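Local coordinates for putative activator of HSP90 (Plasmodium falciparum, PDB 3N72), which probably binds the chaperone Hsp90 and stimulates its ATPase activity, and is represented here by its N-terminal domain, at residues N68-I73 / F99-L104; E105-A110 / K137-L142. One frame throughout, in Å; residues are numbered along the deposited sequence.

How the contacts relate
Both contacts belong to the Aha1-family N-terminal domain, contact 2 beginning where helix 101-105 of contact 1 gives out. Each is partly buried: F70 and F99 lie buried in contact 1 and E71 exposed, Y109 and L142 buried in contact 2 and N107 and K139 partly exposed. Contact 1 joins strand 65-82 to the end of strand 87-100 and the start of helix 101-105 through backbone bonds, the T101 hydroxyl and phenylalanine packing; contact 2 ties a loop to helix 120-142 through one lysine, one tyrosine and a water. They share an apolar boundary at F99, whose ring meets the Y109 ring edge-to-face and packs on L142, while S103 O probably accepts a hydrogen bond from D108 N.

Contact 1. Residues N68-I73 / F99-L104; sequences NSFEYI and FSTFSL
T101 OG1 is gripped by two bonds, accepting from F70 N at 2.9 Å and donating to N68 OD1 at 3.1 Å. With OG1 beside its own backbone N (chi1 -50°), the threonine hydroxyl faces the strand just where strand 87-100 turns into helix 101-105. The N68 amide comes from the opposite direction, and its ND2 bonds to Q146 of helix 145-161. T101 N in turn donates to F70 O over 2.9 Å, at an N-H...O angle of 157°. The F70 ring packs against the start of the helix, with T101 N over the centre of one face, L104 CD2 at its edge, 3.6 Å from F70 CZ, and the F99 ring oblique to it, planes at 43°. Further along, the two arms of the antiparallel hairpin 65-82/87-100 pair: Y72 and F99 form a hydrogen-bonded pair, Y72 N donating to F99 O at 2.7 Å and F99 N donating back to Y72 O, and E71 and S100 the non-hydrogen-bonded pair beside it. S100 and S103 close a capping box at the start of the helix, S103 N giving to S100 OG at 3.1 Å and S100 N to S103 OG at 3.0 Å.

Contact 2. Residues E105-A110 / K137-L142; sequences EENDYA and KIKECL
K139 NZ donates to two backbone carbonyls of the loop, N107 O at 2.8 Å and Y109 O at 3.1 Å. The second bond lies in the carbonyl plane on a lone pair of Y109 O; the first reaches N107 O with the donor tilted 28° from its plane. The lysine chain is extended beyond CG, which carries the ammonium group from the helix across to the loop, and on the way it slides over one face of the Y109 ring in the opposite direction to the tyrosine. K139 CE sits 4.1 Å from the ring centroid of Y109 in a CH-pi contact, and K139 NZ, 4.9 Å from the same centroid and 8° off its normal, adds a cation-pi interaction. Two carbonyl oxygens and a ring face thus meet the ammonium group and would be expected to stabilise its charge.

Water 1 makes the second link. It donates to the carbonyl oxygen K139 O at 2.7 Å, accepts from N107 ND2 at 2.8 Å, and is hydrogen-bonded to Y109 OH, lying in the plane of the tyrosine ring at its edge. The helix carbonyl, the asparagine amide and the phenol are therefore joined through a single molecule. N107 leaves helix 101-105 with positive phi (46°) in a Schellman motif, a turn that presents its carbonyl to K139 NZ; the side-chain ND2 goes to the water, and OD1 lies alongside K139 CD. L142 CB packs against Y109 OH at 3.9 Å. The loop so held leads from helix 101-105 to strand 112-115; Y109 and L142 also pack on I96 and F99 of strand 87-100, while I138 and C141 of helix 120-142 reach L34 of helix 23-35.

Contact 1. Residues N68-I73 / F99-L104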
loop_
_atom_site.group_PDB
_atom_site.type_symbol
_atom_site.label_atom_id
_atom_site.label_comp_id
_atom_site.label_asym_id
_atom_site.label_seq_id
_atom_site.Cartn_x
_atom_site.Cartn_y
_atom_site.Cartn_z
ATOM N N ASN B 68 6.037 -16.853 9.653
ATOM C CA ASN B 68 6.736 -16.874 8.361
ATOM C C ASN B 68 7.029 -18.283 7.850
ATOM O O ASN B 68 7.151 -19.227 8.640
ATOM C CB ASN B 68 8.035 -16.038 8.410
ATOM C CG ASN B 68 9.228 -16.845 8.907
ATOM O OD1 ASN B 68 9.882 -17.565 8.142
ATOM N ND2 ASN B 68 9.513 -16.739 10.186
ATOM N N SER B 69 7.133 -18.423 6.527
ATOM C CA SER B 69 7.613 -19.660 5.927
ATOM C C SER B 69 8.485 -19.282 4.722
ATOM O O SER B 69 8.025 -18.569 3.811
ATOM C CB SER B 69 6.414 -20.498 5.472
ATOM O OG SER B 69 6.841 -21.688 4.847
ATOM N N PHE B 70 9.745 -19.719 4.730
ATOM C CA PHE B 70 10.565 -19.574 3.545
ATOM C C PHE B 70 11.418 -20.817 3.323
ATOM O O PHE B 70 11.715 -21.574 4.257
ATOM C CB PHE B 70 11.453 -18.299 3.603
ATOM C CG PHE B 70 12.536 -18.349 4.649
ATOM C CD1 PHE B 70 13.825 -18.850 4.337
ATOM C CD2 PHE B 70 12.287 -17.894 5.948
ATOM C CE1 PHE B 70 14.840 -18.897 5.316
ATOM C CE2 PHE B 70 13.288 -17.943 6.923
ATOM C CZ PHE B 70 14.559 -18.450 6.611
ATOM N N GLU B 71 11.797 -21.039 2.071
ATOM C CA GLU B 71 12.743 -22.096 1.722
ATOM C C GLU B 71 13.394 -21.720 0.394
ATOM O O GLU B 71 12.699 -21.334 -0.551
ATOM C CB GLU B 71 12.036 -23.449 1.611
ATOM C CG GLU B 71 11.078 -23.543 0.435
ATOM C CD GLU B 71 10.183 -24.777 0.485
ATOM O OE1 GLU B 71 10.729 -25.906 0.501
ATOM O OE2 GLU B 71 8.936 -24.613 0.504
ATOM N N TYR B 72 14.721 -21.813 0.346
ATOM C CA TYR B 72 15.512 -21.472 -0.867
ATOM C C TYR B 72 16.589 -22.491 -1.160
ATOM O O TYR B 72 17.201 -23.074 -0.243
ATOM C CB TYR B 72 16.139 -20.042 -0.809
ATOM C CG TYR B 72 15.101 -19.019 -1.045
ATOM C CD1 TYR B 72 14.377 -18.466 0.044
ATOM C CD2 TYR B 72 14.719 -18.694 -2.335
ATOM C CE1 TYR B 72 13.342 -17.578 -0.179
ATOM C CE2 TYR B 72 13.659 -17.828 -2.568
ATOM C CZ TYR B 72 12.984 -17.275 -1.471
ATOM O OH TYR B 72 11.960 -16.419 -1.719
ATOM N N ILE B 73 16.798 -22.711 -2.459
ATOM C CA ILE B 73 18.018 -23.272 -2.996
ATOM C C ILE B 73 18.817 -22.066 -3.491
ATOM O O ILE B 73 18.290 -21.235 -4.251
ATOM C CB ILE B 73 17.720 -24.221 -4.182
ATOM C CG1 ILE B 73 16.873 -25.415 -3.713
ATOM C CG2 ILE B 73 19.030 -24.673 -4.853
ATOM C CD1 ILE B 73 15.842 -25.856 -4.714
ATOM N N PHE B 99 17.997 -23.632 2.396
ATOM C CA PHE B 99 18.030 -22.478 3.295
ATOM C C PHE B 99 16.571 -22.154 3.638
ATOM O O PHE B 99 15.852 -21.631 2.811
ATOM C CB PHE B 99 18.754 -21.307 2.591
ATOM C CG PHE B 99 18.867 -20.072 3.430
ATOM C CD1 PHE B 99 19.808 -19.981 4.444
ATOM C CD2 PHE B 99 17.999 -19.014 3.219
ATOM C CE1 PHE B 99 19.887 -18.803 5.229
ATOM C CE2 PHE B 99 18.057 -17.887 3.978
ATOM C CZ PHE B 99 18.990 -17.764 4.992
ATOM N N SER B 100 16.137 -22.450 4.857
ATOM C CA SER B 100 14.716 -22.445 5.157
ATOM C C SER B 100 14.414 -21.941 6.564
ATOM O O SER B 100 15.316 -21.810 7.410
ATOM C CB SER B 100 14.166 -23.861 4.985
ATOM O OG SER B 100 14.584 -24.698 6.062
ATOM N N THR B 101 13.133 -21.688 6.838
ATOM C CA THR B 101 12.745 -21.379 8.225
ATOM C C THR B 101 13.353 -22.391 9.229
ATOM O O THR B 101 13.899 -22.004 10.274
ATOM C CB THR B 101 11.208 -21.314 8.382
ATOM O OG1 THR B 101 10.674 -20.460 7.373
ATOM C CG2 THR B 101 10.811 -20.731 9.768
ATOM N N PHE B 102 13.259 -23.678 8.905
ATOM C CA PHE B 102 13.694 -24.766 9.801
ATOM C C PHE B 102 15.226 -24.803 9.935
ATOM O O PHE B 102 15.761 -24.872 11.054
ATOM C CB PHE B 102 13.186 -26.139 9.288
ATOM C CG PHE B 102 11.763 -26.127 8.728
ATOM C CD1 PHE B 102 10.743 -25.397 9.348
ATOM C CD2 PHE B 102 11.448 -26.891 7.591
ATOM C CE1 PHE B 102 9.425 -25.397 8.822
ATOM C CE2 PHE B 102 10.155 -26.914 7.060
ATOM C CZ PHE B 102 9.132 -26.161 7.678
ATOM N N SER B 103 15.941 -24.729 8.812
ATOM C CA SER B 103 17.412 -24.892 8.834
ATOM C C SER B 103 18.120 -23.637 9.347
ATOM O O SER B 103 19.254 -23.708 9.830
ATOM C CB SER B 103 17.958 -25.279 7.462
ATOM O OG SER B 103 17.819 -24.213 6.529
ATOM N N LEU B 104 17.463 -22.482 9.230
ATOM C CA LEU B 104 18.051 -21.249 9.746
ATOM C C LEU B 104 18.017 -21.222 11.276
ATOM O O LEU B 104 18.938 -20.712 11.897
ATOM C CB LEU B 104 17.366 -20.006 9.174
ATOM C CG LEU B 104 17.928 -18.642 9.590
ATOM C CD1 LEU B 104 19.428 -18.576 9.305
ATOM C CD2 LEU B 104 17.232 -17.542 8.824
#

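Contact 2. Residues E105-A110 / K137-L142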
loop_
_atom_site.group_PDB
_atom_site.type_symbol
_atom_site.label_atom_id
_atom_site.label_comp_id
_atom_site.label_asym_id
_atom_site.label_seq_id
_atom_site.Cartn_x
_atom_site.Cartn_y
_atom_site.Cartn_z
ATOM N N GLU B 105 16.968 -21.798 11.857
ATOM C CA GLU B 105 16.724 -21.745 13.297
ATOM C C GLU B 105 17.882 -22.390 14.022
ATOM O O GLU B 105 18.446 -21.800 14.962
ATOM C CB GLU B 105 15.399 -22.439 13.648
ATOM N N GLU B 106 18.264 -23.573 13.546
ATOM C CA GLU B 106 19.439 -24.280 14.062
ATOM C C GLU B 106 20.768 -23.889 13.389
ATOM O O GLU B 106 21.816 -24.444 13.744
ATOM C CB GLU B 106 19.223 -25.795 13.964
ATOM N N ASN B 107 20.723 -22.949 12.427
ATOM C CA ASN B 107 21.903 -22.534 11.620
ATOM C C ASN B 107 22.726 -23.728 11.089
ATOM O O ASN B 107 23.945 -23.619 10.884
ATOM C CB ASN B 107 22.788 -21.560 12.426
ATOM C CG ASN B 107 23.434 -20.481 11.569
ATOM O OD1 ASN B 107 24.635 -20.236 11.695
ATOM N ND2 ASN B 107 22.642 -19.809 10.710
ATOM N N ASP B 108 22.053 -24.858 10.861
ATOM C CA ASP B 108 22.737 -26.111 10.543
ATOM C C ASP B 108 22.631 -26.596 9.086
ATOM O O ASP B 108 22.914 -27.769 8.789
ATOM C CB ASP B 108 22.305 -27.219 11.504
ATOM C CG ASP B 108 20.799 -27.450 11.517
ATOM O OD1 ASP B 108 20.347 -28.158 12.442
ATOM O OD2 ASP B 108 20.062 -26.937 10.634
ATOM N N TYR B 109 22.266 -25.698 8.174
ATOM C CA TYR B 109 22.108 -26.078 6.768
ATOM C C TYR B 109 23.455 -26.361 6.089
ATOM O O TYR B 109 24.498 -25.786 6.468
ATOM C CB TYR B 109 21.323 -25.016 5.997
ATOM C CG TYR B 109 21.878 -23.618 6.071
ATOM C CD1 TYR B 109 22.822 -23.169 5.135
ATOM C CD2 TYR B 109 21.423 -22.716 7.038
ATOM C CE1 TYR B 109 23.325 -21.871 5.186
ATOM C CE2 TYR B 109 21.913 -21.427 7.097
ATOM C CZ TYR B 109 22.865 -21.007 6.180
ATOM O OH TYR B 109 23.316 -19.707 6.249
ATOM N N ALA B 110 23.426 -27.252 5.097
ATOM C CA ALA B 110 24.613 -27.585 4.285
ATOM C C ALA B 110 25.012 -26.457 3.341
ATOM O O ALA B 110 24.159 -25.802 2.742
ATOM C CB ALA B 110 24.365 -28.856 3.460
ATOM N N LYS B 137 31.494 -17.603 7.198
ATOM C CA LYS B 137 31.203 -16.218 6.798
ATOM C C LYS B 137 29.928 -16.129 5.952
ATOM O O LYS B 137 29.170 -15.141 6.047
ATOM C CB LYS B 137 32.392 -15.594 6.064
ATOM C CG LYS B 137 33.673 -15.539 6.941
ATOM C CD LYS B 137 33.764 -14.315 7.841
ATOM C CE LYS B 137 34.651 -14.597 9.065
ATOM N NZ LYS B 137 33.840 -15.136 10.212
ATOM N N ILE B 138 29.700 -17.144 5.116
ATOM C CA ILE B 138 28.444 -17.222 4.334
ATOM C C ILE B 138 27.244 -17.292 5.288
ATOM O O ILE B 138 26.234 -16.571 5.098
ATOM C CB ILE B 138 28.453 -18.400 3.307
ATOM C CG1 ILE B 138 29.384 -18.065 2.125
ATOM C CG2 ILE B 138 27.034 -18.688 2.744
ATOM C CD1 ILE B 138 29.927 -19.269 1.386
ATOM N N LYS B 139 27.341 -18.145 6.306
ATOM C CA LYS B 139 26.237 -18.272 7.279
ATOM C C LYS B 139 26.005 -16.961 8.030
ATOM O O LYS B 139 24.853 -16.542 8.241
ATOM C CB LYS B 139 26.473 -19.448 8.254
ATOM C CG LYS B 139 26.315 -20.818 7.593
ATOM C CD LYS B 139 26.260 -21.952 8.589
ATOM C CE LYS B 139 25.912 -23.259 7.895
ATOM N NZ LYS B 139 25.806 -24.394 8.874
ATOM N N GLU B 140 27.094 -16.290 8.400
ATOM C CA GLU B 140 26.985 -14.990 9.071
ATOM C C GLU B 140 26.296 -13.964 8.163
ATOM O O GLU B 140 25.453 -13.186 8.622
ATOM C CB GLU B 140 28.370 -14.504 9.489
ATOM C CG GLU B 140 28.397 -13.372 10.455
ATOM C CD GLU B 140 29.822 -12.887 10.744
ATOM O OE1 GLU B 140 30.110 -12.604 11.928
ATOM O OE2 GLU B 140 30.653 -12.785 9.792
ATOM N N CYS B 141 26.670 -13.974 6.883
ATOM C CA CYS B 141 26.077 -13.114 5.869
ATOM C C CYS B 141 24.554 -13.254 5.812
ATOM O O CYS B 141 23.840 -12.261 5.661
ATOM C CB CYS B 141 26.660 -13.452 4.502
ATOM S SG CYS B 141 26.198 -12.301 3.203
ATOM N N LEU B 142 24.083 -14.495 5.918
ATOM C CA LEU B 142 22.659 -14.832 5.727
ATOM C C LEU B 142 21.822 -14.895 7.018
ATOM O O LEU B 142 20.574 -15.011 6.952
ATOM C CB LEU B 142 22.508 -16.163 4.970
ATOM C CG LEU B 142 23.005 -16.167 3.517
ATOM C CD1 LEU B 142 22.863 -17.568 2.963
ATOM C CD2 LEU B 142 22.184 -15.182 2.680
HETATM O O HOH W 1 22.702 -18.231 8.384
#